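Local coordinates for heat shock protein-related protein (Deinococcus radiodurans, PDB 4FEI) that probably acts as a small heat shock protein, a stress-response chaperone, represented here by its alpha-crystallin domain, at residues 91-94 with 95-99. Sequence-based numbering, arbitrary orientation.
Sequences FEKL and RPTID
Between K93 and P96 the chain turns as it leaves strand 86-92: their CA atoms come within 5.2 Å of each other, L94 is the one residue of the bend with helical backbone angles (phi/psi -67°/-41°), and R95 to T97 run on in extended conformation. K93 points across the inside of this bend. Its CG stands anti to the carbonyl carbon, and a kink at chi3 (76°) turns the end of the chain toward T97. On the way, K93 CE passes R95 O at 3.7 Å, so the aliphatic part of the lysine lies against the R95 carbonyl. K93 NZ then meets T97 OG1 at a slant, at 3.3 Å, in a weak hydrogen bond. The main polar partner of NZ is D13, which forms a salt bridge, and the carbonyl of G15 accepts a further hydrogen bond. P96 CD lies 3.4 Å from L94 O. The straight chain of R95 runs alongside T97, bringing NH2 to 3.8 Å from T97 CG2, yet R95 NH2 stays 6.2 Å from K93 NZ. With three partners of unequal strength, the buried ammonium of K93 holds the segment leaving the alpha-crystallin beta-sandwich to the turn between strands 9-14 and 17-23; the D13 carboxylate would be expected to favour its protonated form. T97 is itself bonded to G15, by its backbone and weakly by OG1, a tether independent of K93.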
ATOM      1  N   PHE A  91      -5.372   8.145 -18.403  1.00 21.08           N
ATOM      2  CA  PHE A  91      -5.399   9.297 -19.269  1.00 20.52           C
ATOM      3  C   PHE A  91      -5.318   8.791 -20.703  1.00 20.63           C
ATOM      4  O   PHE A  91      -4.624   7.782 -20.985  1.00 21.00           O
ATOM      5  CB  PHE A  91      -4.189  10.224 -19.032  1.00 19.49           C
ATOM      6  CG  PHE A  91      -4.077  10.781 -17.638  1.00 19.55           C
ATOM      7  CD1 PHE A  91      -4.659  11.993 -17.320  1.00 19.08           C
ATOM      8  CD2 PHE A  91      -3.363  10.089 -16.634  1.00 21.04           C
ATOM      9  CE1 PHE A  91      -4.556  12.531 -16.023  1.00 18.94           C
ATOM     10  CE2 PHE A  91      -3.261  10.597 -15.349  1.00 20.89           C
ATOM     11  CZ  PHE A  91      -3.862  11.840 -15.050  1.00 20.52           C
ATOM     12  N   GLU A  92      -5.985   9.472 -21.632  1.00 21.29           N
ATOM     13  CA  GLU A  92      -5.847   9.072 -23.018  1.00 21.88           C
ATOM     14  C   GLU A  92      -4.702   9.815 -23.664  1.00 21.51           C
ATOM     15  O   GLU A  92      -4.570  11.012 -23.496  1.00 23.04           O
ATOM     16  CB  GLU A  92      -7.166   9.149 -23.825  1.00 23.79           C
ATOM     17  CG  GLU A  92      -7.823  10.439 -23.881  1.00 27.02           C
ATOM     18  CD  GLU A  92      -9.156  10.384 -24.640  1.00 33.55           C
ATOM     19  OE1 GLU A  92      -9.148  10.054 -25.859  1.00 36.80           O
ATOM     20  OE2 GLU A  92     -10.202  10.708 -24.014  1.00 35.18           O
ATOM     21  N   LYS A  93      -3.852   9.084 -24.375  1.00 21.49           N
ATOM     22  CA  LYS A  93      -2.676   9.642 -25.029  1.00 22.06           C
ATOM     23  C   LYS A  93      -3.055  10.492 -26.236  1.00 24.50           C
ATOM     24  O   LYS A  93      -4.069  10.272 -26.895  1.00 25.41           O
ATOM     25  CB  LYS A  93      -1.730   8.514 -25.453  1.00 21.78           C
ATOM     26  CG  LYS A  93      -0.910   7.947 -24.294  1.00 22.27           C
ATOM     27  CD  LYS A  93      -0.545   6.473 -24.464  1.00 22.56           C
ATOM     28  CE  LYS A  93       0.563   6.253 -25.455  1.00 23.56           C
ATOM     29  NZ  LYS A  93       1.053   4.815 -25.315  1.00 23.81           N
ATOM     30  N   LEU A  94      -2.228  11.499 -26.486  1.00 26.95           N
ATOM     31  CA  LEU A  94      -2.311  12.337 -27.667  1.00 30.36           C
ATOM     32  C   LEU A  94      -1.977  11.541 -28.951  1.00 31.32           C
ATOM     33  O   LEU A  94      -2.603  11.721 -29.989  1.00 33.57           O
ATOM     34  CB  LEU A  94      -1.305  13.464 -27.503  1.00 32.55           C
ATOM     35  CG  LEU A  94      -1.766  14.847 -27.893  1.00 37.43           C
ATOM     36  CD1 LEU A  94      -2.683  15.349 -26.806  1.00 36.01           C
ATOM     37  CD2 LEU A  94      -0.546  15.793 -28.112  1.00 43.85           C
ATOM     38  N   ARG A  95      -0.958  10.690 -28.855  1.00 30.00           N
ATOM     39  CA  ARG A  95      -0.515   9.814 -29.900  1.00 29.95           C
ATOM     40  C   ARG A  95      -0.681   8.377 -29.360  1.00 26.86           C
ATOM     41  O   ARG A  95       0.255   7.799 -28.774  1.00 26.31           O
ATOM     42  CB  ARG A  95       0.945  10.130 -30.254  1.00 32.75           C
ATOM     43  CG  ARG A  95       1.572   9.286 -31.384  1.00 34.66           C
ATOM     44  CD  ARG A  95       3.076   9.652 -31.558  1.00 40.93           C
ATOM     45  NE  ARG A  95       3.864   8.542 -32.119  1.00 43.29           N
ATOM     46  CZ  ARG A  95       4.331   7.492 -31.415  1.00 43.13           C
ATOM     47  NH1 ARG A  95       5.033   6.533 -32.032  1.00 44.26           N
ATOM     48  NH2 ARG A  95       4.102   7.384 -30.096  1.00 43.72           N
ATOM     49  N   PRO A  96      -1.887   7.795 -29.551  1.00 25.50           N
ATOM     50  CA  PRO A  96      -2.151   6.429 -29.098  1.00 23.21           C
ATOM     51  C   PRO A  96      -1.250   5.473 -29.855  1.00 22.86           C
ATOM     52  O   PRO A  96      -0.974   5.703 -31.034  1.00 23.90           O
ATOM     53  CB  PRO A  96      -3.616   6.188 -29.508  1.00 23.52           C
ATOM     54  CG  PRO A  96      -4.187   7.546 -29.808  1.00 25.20           C
ATOM     55  CD  PRO A  96      -3.038   8.366 -30.287  1.00 26.89           C
ATOM     56  N   THR A  97      -0.765   4.447 -29.164  1.00 21.80           N
ATOM     57  CA  THR A  97      -0.122   3.289 -29.789  1.00 22.36           C
ATOM     58  C   THR A  97      -1.019   2.044 -29.632  1.00 21.78           C
ATOM     59  O   THR A  97      -1.930   2.016 -28.806  1.00 22.48           O
ATOM     60  CB  THR A  97       1.262   2.958 -29.165  1.00 23.33           C
ATOM     61  OG1 THR A  97       1.078   2.638 -27.787  1.00 25.29           O
ATOM     62  CG2 THR A  97       2.241   4.133 -29.307  1.00 24.27           C
ATOM     63  N   ILE A  98      -0.762   1.019 -30.431  1.00 21.85           N
ATOM     64  CA  ILE A  98      -1.507  -0.213 -30.387  1.00 21.55           C
ATOM     65  C   ILE A  98      -0.499  -1.373 -30.384  1.00 23.44           C
ATOM     66  O   ILE A  98       0.409  -1.448 -31.250  1.00 22.70           O
ATOM     67  CB  ILE A  98      -2.471  -0.331 -31.558  1.00 21.51           C
ATOM     68  CG1 ILE A  98      -3.458   0.851 -31.562  1.00 22.67           C
ATOM     69  CG2 ILE A  98      -3.257  -1.668 -31.478  1.00 22.87           C
ATOM     70  CD1 ILE A  98      -3.012   2.059 -32.368  1.00 21.66           C
ATOM     71  N   ASP A  99      -0.661  -2.254 -29.398  1.00 24.67           N
ATOM     72  CA  ASP A  99       0.167  -3.446 -29.256  1.00 27.59           C
ATOM     73  C   ASP A  99      -0.106  -4.341 -30.467  1.00 27.34           C
ATOM     74  O   ASP A  99      -1.279  -4.578 -30.827  1.00 27.83           O
ATOM     75  CB  ASP A  99      -0.180  -4.161 -27.912  1.00 30.28           C
ATOM     76  CG  ASP A  99       0.802  -5.289 -27.538  1.00 36.56           C
ATOM     77  OD1 ASP A  99       2.013  -5.213 -27.882  1.00 39.76           O
ATOM     78  OD2 ASP A  99       0.368  -6.264 -26.836  1.00 42.21           O
TER